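PDB 3VWA: cytoplasmic export protein 1 from Saccharomyces cerevisiae, which takes part in nuclear tRNA export, binding tRNA and probably passing aminoacylated tRNA from export receptors at the nuclear pore to the translation machinery. Local coordinates for residues Leu149-Ser153 / Arg166-Tyr171; Phe385-Leu389 / Thr400-Ile404; Val440-Ser444 / Ile460-Phe465. All coordinates share one frame; numbering follows the deposited sequence.

Contact 1. Residues Leu149-Ser153 / Arg166-Tyr171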
loop_
_atom_site.group_PDB
_atom_site.type_symbol
_atom_site.label_atom_id
_atom_site.label_comp_id
_atom_site.label_asym_id
_atom_site.label_seq_id
_atom_site.Cartn_x
_atom_site.Cartn_y
_atom_site.Cartn_z
ATOM N N LEU A 149 -31.850 -0.821 6.395
ATOM C CA LEU A 149 -32.600 -0.707 7.615
ATOM C C LEU A 149 -34.113 -0.618 7.265
ATOM O O LEU A 149 -34.959 -0.290 8.114
ATOM C CB LEU A 149 -32.054 0.552 8.288
ATOM C CG LEU A 149 -31.181 0.475 9.558
ATOM C CD1 LEU A 149 -30.522 -0.883 9.871
ATOM C CD2 LEU A 149 -30.187 1.633 9.597
ATOM N N GLU A 150 -34.449 -0.967 6.019
ATOM C CA GLU A 150 -35.849 -0.900 5.513
ATOM C C GLU A 150 -36.901 -1.567 6.402
ATOM O O GLU A 150 -38.007 -1.038 6.589
ATOM C CB GLU A 150 -35.970 -1.487 4.104
ATOM C CG GLU A 150 -35.147 -0.756 3.058
ATOM C CD GLU A 150 -33.687 -1.166 3.024
ATOM O OE1 GLU A 150 -33.283 -2.062 3.782
ATOM O OE2 GLU A 150 -32.931 -0.600 2.208
ATOM N N LEU A 151 -36.557 -2.730 6.942
ATOM C CA LEU A 151 -37.500 -3.528 7.716
ATOM C C LEU A 151 -37.245 -3.395 9.221
ATOM O O LEU A 151 -37.968 -3.931 10.031
ATOM C CB LEU A 151 -37.366 -5.000 7.288
ATOM C CG LEU A 151 -37.914 -5.379 5.905
ATOM C CD1 LEU A 151 -37.841 -6.894 5.757
ATOM C CD2 LEU A 151 -39.358 -4.933 5.753
ATOM N N CYS A 152 -36.189 -2.688 9.582
ATOM C CA CYS A 152 -35.711 -2.693 10.945
ATOM C C CYS A 152 -36.718 -2.099 11.929
ATOM O O CYS A 152 -37.227 -0.974 11.748
ATOM C CB CYS A 152 -34.415 -1.897 11.024
ATOM S SG CYS A 152 -33.721 -1.887 12.680
ATOM N N SER A 153 -36.979 -2.857 12.975
ATOM C CA SER A 153 -37.838 -2.420 14.092
ATOM C C SER A 153 -37.434 -3.116 15.420
ATOM O O SER A 153 -36.743 -4.157 15.437
ATOM C CB SER A 153 -39.332 -2.669 13.777
ATOM O OG SER A 153 -39.508 -3.615 12.713
ATOM N N ARG A 166 -44.806 -6.344 5.742
ATOM C CA ARG A 166 -43.633 -5.589 5.357
ATOM C C ARG A 166 -42.581 -6.530 4.793
ATOM O O ARG A 166 -42.126 -6.364 3.663
ATOM C CB ARG A 166 -43.117 -4.793 6.553
ATOM C CG ARG A 166 -44.164 -3.820 7.026
ATOM C CD ARG A 166 -43.643 -2.683 7.887
ATOM N NE ARG A 166 -43.561 -3.037 9.299
ATOM C CZ ARG A 166 -42.421 -3.260 9.951
ATOM N NH1 ARG A 166 -42.454 -3.578 11.248
ATOM N NH2 ARG A 166 -41.241 -3.167 9.317
ATOM N N ALA A 167 -42.258 -7.559 5.550
ATOM C CA ALA A 167 -41.259 -8.505 5.110
ATOM C C ALA A 167 -41.593 -9.119 3.744
ATOM O O ALA A 167 -40.729 -9.178 2.877
ATOM C CB ALA A 167 -41.048 -9.575 6.157
ATOM N N ARG A 168 -42.852 -9.531 3.556
ATOM C CA ARG A 168 -43.344 -9.961 2.255
ATOM C C ARG A 168 -43.198 -8.865 1.170
ATOM O O ARG A 168 -42.673 -9.112 0.089
ATOM C CB ARG A 168 -44.799 -10.445 2.366
ATOM N N SER A 169 -43.617 -7.639 1.461
ATOM C CA SER A 169 -43.537 -6.612 0.403
ATOM C C SER A 169 -42.049 -6.335 0.055
ATOM O O SER A 169 -41.669 -6.292 -1.129
ATOM C CB SER A 169 -44.309 -5.341 0.806
ATOM O OG SER A 169 -43.619 -4.596 1.797
ATOM N N TYR A 170 -41.211 -6.218 1.090
ATOM C CA TYR A 170 -39.762 -6.036 0.907
ATOM C C TYR A 170 -39.145 -7.103 -0.009
ATOM O O TYR A 170 -38.534 -6.792 -1.020
ATOM C CB TYR A 170 -39.055 -6.001 2.267
ATOM C CG TYR A 170 -37.562 -5.994 2.146
ATOM C CD1 TYR A 170 -36.864 -4.808 1.909
ATOM C CD2 TYR A 170 -36.833 -7.188 2.203
ATOM C CE1 TYR A 170 -35.477 -4.805 1.769
ATOM C CE2 TYR A 170 -35.444 -7.201 2.053
ATOM C CZ TYR A 170 -34.772 -6.010 1.840
ATOM O OH TYR A 170 -33.409 -6.028 1.700
ATOM N N TYR A 171 -39.328 -8.362 0.348
ATOM C CA TYR A 171 -38.802 -9.477 -0.447
ATOM C C TYR A 171 -39.391 -9.576 -1.848
ATOM O O TYR A 171 -38.699 -9.971 -2.768
ATOM C CB TYR A 171 -38.935 -10.794 0.330
ATOM C CG TYR A 171 -37.813 -10.913 1.317
ATOM C CD1 TYR A 171 -36.585 -11.460 0.939
ATOM C CD2 TYR A 171 -37.945 -10.404 2.592
ATOM C CE1 TYR A 171 -35.534 -11.549 1.838
ATOM C CE2 TYR A 171 -36.902 -10.480 3.508
ATOM C CZ TYR A 171 -35.707 -11.050 3.120
ATOM O OH TYR A 171 -34.687 -11.113 4.010
HETATM O O HOH W 1 -31.549 -3.820 2.314
HETATM O O HOH W 2 -40.585 -1.810 7.078
#

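Contact 2. Residues Phe385-Leu389 / Thr400-Ile404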
loop_
_atom_site.group_PDB
_atom_site.type_symbol
_atom_site.label_atom_id
_atom_site.label_comp_id
_atom_site.label_asym_id
_atom_site.label_seq_id
_atom_site.Cartn_x
_atom_site.Cartn_y
_atom_site.Cartn_z
ATOM N N PHE A 385 21.482 10.797 2.062
ATOM C CA PHE A 385 21.786 9.623 1.295
ATOM C C PHE A 385 23.280 9.551 0.946
ATOM O O PHE A 385 23.956 8.525 1.136
ATOM C CB PHE A 385 20.926 9.632 0.055
ATOM C CG PHE A 385 21.450 8.760 -1.042
ATOM C CD1 PHE A 385 21.177 7.382 -1.059
ATOM C CD2 PHE A 385 22.236 9.317 -2.063
ATOM C CE1 PHE A 385 21.658 6.573 -2.085
ATOM C CE2 PHE A 385 22.693 8.516 -3.092
ATOM C CZ PHE A 385 22.417 7.152 -3.083
ATOM N N ILE A 386 23.792 10.668 0.451
ATOM C CA ILE A 386 25.118 10.709 -0.162
ATOM C C ILE A 386 26.258 10.618 0.831
ATOM O O ILE A 386 27.306 10.105 0.506
ATOM C CB ILE A 386 25.268 11.979 -1.098
ATOM C CG1 ILE A 386 26.397 11.779 -2.108
ATOM C CG2 ILE A 386 25.324 13.291 -0.320
ATOM C CD1 ILE A 386 26.113 10.593 -3.012
ATOM N N GLN A 387 26.046 11.108 2.042
ATOM C CA GLN A 387 27.023 10.958 3.134
ATOM C C GLN A 387 27.294 9.499 3.362
ATOM O O GLN A 387 28.342 9.140 3.905
ATOM C CB GLN A 387 26.518 11.596 4.447
ATOM C CG GLN A 387 26.384 13.112 4.425
ATOM C CD GLN A 387 27.396 13.779 3.498
ATOM O OE1 GLN A 387 28.438 14.255 3.924
ATOM N NE2 GLN A 387 27.081 13.816 2.213
ATOM N N GLY A 388 26.364 8.642 2.959
ATOM C CA GLY A 388 26.662 7.179 3.010
ATOM C C GLY A 388 28.041 6.851 2.417
ATOM O O GLY A 388 28.692 5.863 2.799
ATOM N N LEU A 389 28.521 7.698 1.504
ATOM C CA LEU A 389 29.800 7.356 0.817
ATOM C C LEU A 389 30.985 7.546 1.694
ATOM O O LEU A 389 32.056 6.974 1.441
ATOM C CB LEU A 389 30.022 8.167 -0.475
ATOM C CG LEU A 389 29.089 7.890 -1.634
ATOM C CD1 LEU A 389 29.342 8.975 -2.688
ATOM C CD2 LEU A 389 29.323 6.493 -2.209
ATOM N N THR A 400 25.844 2.486 -0.962
ATOM C CA THR A 400 25.422 3.829 -1.343
ATOM C C THR A 400 25.887 4.009 -2.795
ATOM O O THR A 400 25.127 4.400 -3.648
ATOM C CB THR A 400 26.023 4.918 -0.430
ATOM O OG1 THR A 400 25.747 4.634 0.958
ATOM C CG2 THR A 400 25.456 6.266 -0.756
ATOM N N LEU A 401 27.141 3.674 -3.063
ATOM C CA LEU A 401 27.706 3.834 -4.374
ATOM C C LEU A 401 26.873 3.189 -5.463
ATOM O O LEU A 401 26.499 3.855 -6.431
ATOM C CB LEU A 401 29.153 3.372 -4.400
ATOM C CG LEU A 401 29.859 3.317 -5.766
ATOM C CD1 LEU A 401 29.930 4.683 -6.483
ATOM C CD2 LEU A 401 31.244 2.771 -5.471
ATOM N N LYS A 402 26.527 1.935 -5.276
ATOM C CA LYS A 402 25.755 1.177 -6.273
ATOM C C LYS A 402 24.309 1.672 -6.443
ATOM O O LYS A 402 23.546 1.179 -7.290
ATOM C CB LYS A 402 25.624 -0.268 -5.811
ATOM C CG LYS A 402 26.887 -1.098 -5.800
ATOM C CD LYS A 402 26.472 -2.562 -5.738
ATOM C CE LYS A 402 27.685 -3.489 -5.655
ATOM N NZ LYS A 402 27.302 -4.921 -5.858
ATOM N N THR A 403 23.883 2.566 -5.573
ATOM C CA THR A 403 22.503 3.019 -5.609
ATOM C C THR A 403 22.410 4.358 -6.348
ATOM O O THR A 403 21.335 4.802 -6.637
ATOM C CB THR A 403 21.974 3.121 -4.142
ATOM O OG1 THR A 403 21.977 1.800 -3.592
ATOM C CG2 THR A 403 20.573 3.658 -4.045
ATOM N N ILE A 404 23.542 5.005 -6.619
ATOM C CA ILE A 404 23.567 6.347 -7.184
ATOM C C ILE A 404 22.823 6.431 -8.515
ATOM O O ILE A 404 22.074 7.387 -8.744
ATOM C CB ILE A 404 25.039 6.844 -7.359
ATOM C CG1 ILE A 404 25.601 7.335 -6.019
ATOM C CG2 ILE A 404 25.115 7.992 -8.355
ATOM C CD1 ILE A 404 27.115 7.548 -6.016
HETATM O O HOH W 3 23.506 6.050 1.949
#

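Contact 3. Residues Val440-Ser444 / Ile460-Phe465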
loop_
_atom_site.group_PDB
_atom_site.type_symbol
_atom_site.label_atom_id
_atom_site.label_comp_id
_atom_site.label_asym_id
_atom_site.label_seq_id
_atom_site.Cartn_x
_atom_site.Cartn_y
_atom_site.Cartn_z
ATOM N N VAL A 440 34.411 3.291 -10.983
ATOM C CA VAL A 440 34.635 3.534 -12.409
ATOM C C VAL A 440 33.432 3.090 -13.307
ATOM O O VAL A 440 33.138 3.720 -14.352
ATOM C CB VAL A 440 36.057 3.022 -12.880
ATOM C CG1 VAL A 440 36.168 1.505 -12.889
ATOM C CG2 VAL A 440 36.421 3.562 -14.251
ATOM N N ILE A 441 32.767 2.026 -12.875
ATOM C CA ILE A 441 31.516 1.502 -13.474
ATOM C C ILE A 441 30.457 2.577 -13.327
ATOM O O ILE A 441 29.882 3.003 -14.321
ATOM C CB ILE A 441 31.076 0.171 -12.802
ATOM C CG1 ILE A 441 32.205 -0.858 -12.871
ATOM C CG2 ILE A 441 29.851 -0.438 -13.467
ATOM C CD1 ILE A 441 32.518 -1.355 -14.277
ATOM N N ILE A 442 30.291 3.111 -12.108
ATOM C CA ILE A 442 29.232 4.118 -11.876
ATOM C C ILE A 442 29.495 5.405 -12.662
ATOM O O ILE A 442 28.540 6.037 -13.194
ATOM C CB ILE A 442 29.025 4.442 -10.351
ATOM C CG1 ILE A 442 28.488 3.235 -9.537
ATOM C CG2 ILE A 442 28.108 5.608 -10.158
ATOM C CD1 ILE A 442 27.397 2.422 -10.272
ATOM N N ILE A 443 30.765 5.831 -12.684
ATOM C CA ILE A 443 31.098 7.012 -13.450
ATOM C C ILE A 443 30.784 6.805 -14.975
ATOM O O ILE A 443 30.310 7.727 -15.613
ATOM C CB ILE A 443 32.574 7.402 -13.309
ATOM C CG1 ILE A 443 32.833 7.898 -11.902
ATOM C CG2 ILE A 443 32.959 8.426 -14.402
ATOM C CD1 ILE A 443 34.320 8.005 -11.589
ATOM N N SER A 444 31.080 5.620 -15.530
ATOM C CA SER A 444 30.763 5.341 -16.920
ATOM C C SER A 444 29.289 5.419 -17.143
ATOM O O SER A 444 28.814 6.068 -18.082
ATOM C CB SER A 444 31.199 3.938 -17.282
ATOM O OG SER A 444 32.570 3.836 -17.108
ATOM N N ILE A 460 36.099 13.797 -18.621
ATOM C CA ILE A 460 35.668 13.006 -17.488
ATOM C C ILE A 460 35.946 11.512 -17.612
ATOM O O ILE A 460 36.472 10.875 -16.690
ATOM C CB ILE A 460 34.175 13.254 -17.256
ATOM C CG1 ILE A 460 33.990 14.687 -16.728
ATOM C CG2 ILE A 460 33.580 12.166 -16.353
ATOM C CD1 ILE A 460 32.531 15.088 -16.699
ATOM N N LEU A 461 35.610 10.948 -18.760
ATOM C CA LEU A 461 35.848 9.526 -18.926
ATOM C C LEU A 461 37.339 9.204 -18.994
ATOM O O LEU A 461 37.821 8.260 -18.296
ATOM C CB LEU A 461 35.110 8.986 -20.172
ATOM C CG LEU A 461 33.573 8.960 -20.016
ATOM C CD1 LEU A 461 32.830 8.747 -21.337
ATOM C CD2 LEU A 461 33.113 8.001 -18.897
ATOM N N ALA A 462 38.073 9.959 -19.827
ATOM C CA ALA A 462 39.521 9.665 -20.014
ATOM C C ALA A 462 40.227 9.731 -18.697
ATOM O O ALA A 462 41.059 8.863 -18.398
ATOM C CB ALA A 462 40.208 10.575 -21.030
ATOM N N THR A 463 39.909 10.765 -17.907
ATOM C CA THR A 463 40.555 10.943 -16.592
ATOM C C THR A 463 40.227 9.788 -15.602
ATOM O O THR A 463 41.089 9.303 -14.867
ATOM C CB THR A 463 40.126 12.267 -15.910
ATOM O OG1 THR A 463 40.292 13.382 -16.803
ATOM C CG2 THR A 463 40.932 12.495 -14.617
ATOM N N ALA A 464 38.968 9.402 -15.543
ATOM C CA ALA A 464 38.551 8.353 -14.629
ATOM C C ALA A 464 39.168 7.011 -15.023
ATOM O O ALA A 464 39.581 6.238 -14.147
ATOM C CB ALA A 464 37.024 8.260 -14.606
ATOM N N PHE A 465 39.222 6.723 -16.330
ATOM C CA PHE A 465 39.807 5.458 -16.798
ATOM C C PHE A 465 41.339 5.391 -16.621
ATOM O O PHE A 465 41.901 4.353 -16.284
ATOM C CB PHE A 465 39.479 5.246 -18.280
ATOM C CG PHE A 465 38.023 4.985 -18.572
ATOM C CD1 PHE A 465 37.253 4.162 -17.754
ATOM C CD2 PHE A 465 37.436 5.515 -19.706
ATOM C CE1 PHE A 465 35.908 3.900 -18.048
ATOM C CE2 PHE A 465 36.118 5.240 -20.005
ATOM C CZ PHE A 465 35.351 4.436 -19.175
#

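Contact 1. Residues Leu149-Ser153 / Arg166-Tyr171
Leu151 supplies the apolar half of this contact by laying its isobutyl group on the helix 160-174. Its CG sits anti to the carbonyl carbon (chi1 -72°), which turns both methyls to the helix, where they straddle the CB-CG end of Tyr170. CD2 rests 3.7 Å from Tyr170 CB and also touches CB of Arg166, while CD1 lies 3.7 Å from Tyr170 CD2 and extends along the helix to Ala167 and the Tyr171 ring. Leu54 of helix 52-64 also touches Leu151. These residues lie in the kinase-like domain: the type I beta turn from Leu149 to Cys152 follows strand 144-146, at the place where the activation segment would probably begin in a protein kinase, and helix 52-64 probably corresponds to the kinase C-helix. The direct polar bonds come from the Arg166 guanidinium, which presents its edge to the loop. NH1 donates to Ser153 OG at 3.3 Å, almost straight at 166° and close to the guanidinium plane; NH2 makes a weak bond to Leu151 O. Ser153 OG in turn donates to Leu151 O at 3.1 Å, so hydroxyl, carbonyl and guanidinium form a small closed network. A salt bridge from NE to Glu162 secures the same side chain from within its own helix. Two waters add indirect links. One donates to Glu150 O and accepts from Arg166 NH2, 2.7 Å from each. The other donates to Glu150 OE1 and hydrogen-bonds Tyr170 OH at 3.0 Å, while Glu150 OE2 is hydrogen-bonded to Trp26 NE1.

Contact 2. Residues Phe385-Leu389 / Thr400-Ile404
Thr400 points its methyl at the flat side of Phe385, and the two side chains pass one another head to tail. The pairing lies in the HEAT repeat of residues 381-419, where the C-terminal part of helix 374-387 and the 3-10 residues after it pack against helix 394-407. CG2 of Thr400 stands over one face of the ring, 4.1 Å from its centroid and 18° off the normal, a CH-pi contact displaced towards the rim. Phe385 gets there because its CG lies anti to the backbone N (chi1 160°), swinging the ring across to the second helix. One helical turn on from Thr400, Thr403 meets the same ring obliquely, its CG2 3.7 Å from Phe385 CE1, and CG1 of Ile404 touches CE2. Leu362 and Leu365 of helix 355-368 also pack against this phenylalanine. Further along the chain, Leu389 crosses Thr400 at a slant and lays CD2 against Leu401, 3.8 Å from its CB. The other methyl, CD1, reaches towards CD1 of Ile404, which Ile386 CD1 also approaches. Gly388 has no side chain, and its CA comes within 3.4 Å of Thr400 OG1. That hydroxyl is buried yet well supplied, since it hydrogen-bonds Leu396 O in its own helix and accepts from a water. No direct hydrogen bond joins the two segments; the water makes the polar link, donating to Thr400 OG1 at 2.8 Å and to Phe385 O at 2.6 Å.

Contact 3. Residues Val440-Ser444 / Ile460-Phe465
Two neighbouring helices of the HEAT-repeat solenoid, 433-446 and 454-469, run antiparallel here, their short segments inclined at 173° with axes 10.3 Å apart. Phe465 leans back across the gap to the first helix, its CG anti to the carbonyl carbon (chi1 -68°). Val440 crosses it at about a right angle, bringing CG2 to 3.7 Å from Phe465 CD1. At the edge of the ring, near its plane, stands the hydroxyl of Ser444, with OG 3.5 Å from CE1. Leu484 and Val503, from the two helices that follow, pack on the same phenylalanine. Between the helices, Ile443 brings both CG2 and CD1 to 4.1 Å from Ala464 CB; the small alanine receives both ends of the branched chain, and CG2 also faces Ile460. Leu461 finishes the row, its CD2 lying against the backbone of Ser444. With an alanine in place of Ser444, Val440 O would probably lose one of its two donors and a small gap would open at the rim of the Phe465 ring. That second donor is the hydroxyl itself: Ser444 OG bonds Val440 O at 2.8 Å, while Ser444 N reaches the same oxygen at 3.0 Å from the opposite face of the carbonyl plane.

In the fold
Contact 1 belongs to the kinase-like domain; contacts 2 and 3 lie in the helical HEAT part, on the other side of the chain's centre. Contact 1 is about 66 Å from contact 2 and 78 Å from contact 3, centre to centre. All three are largely buried, yet contact 1 joins a loop to a helix with a leucine core, an arginine at its edge and two bridging waters, whereas the other two join successive helices, chiefly through apolar groups. Neither of these has a direct hydrogen bond across it, though one water bridges contact 2. The two are direct neighbours: Leu401 CD1 packs 3.7 Å from Ile442 CG1, joining helix 394-407 to helix 433-446.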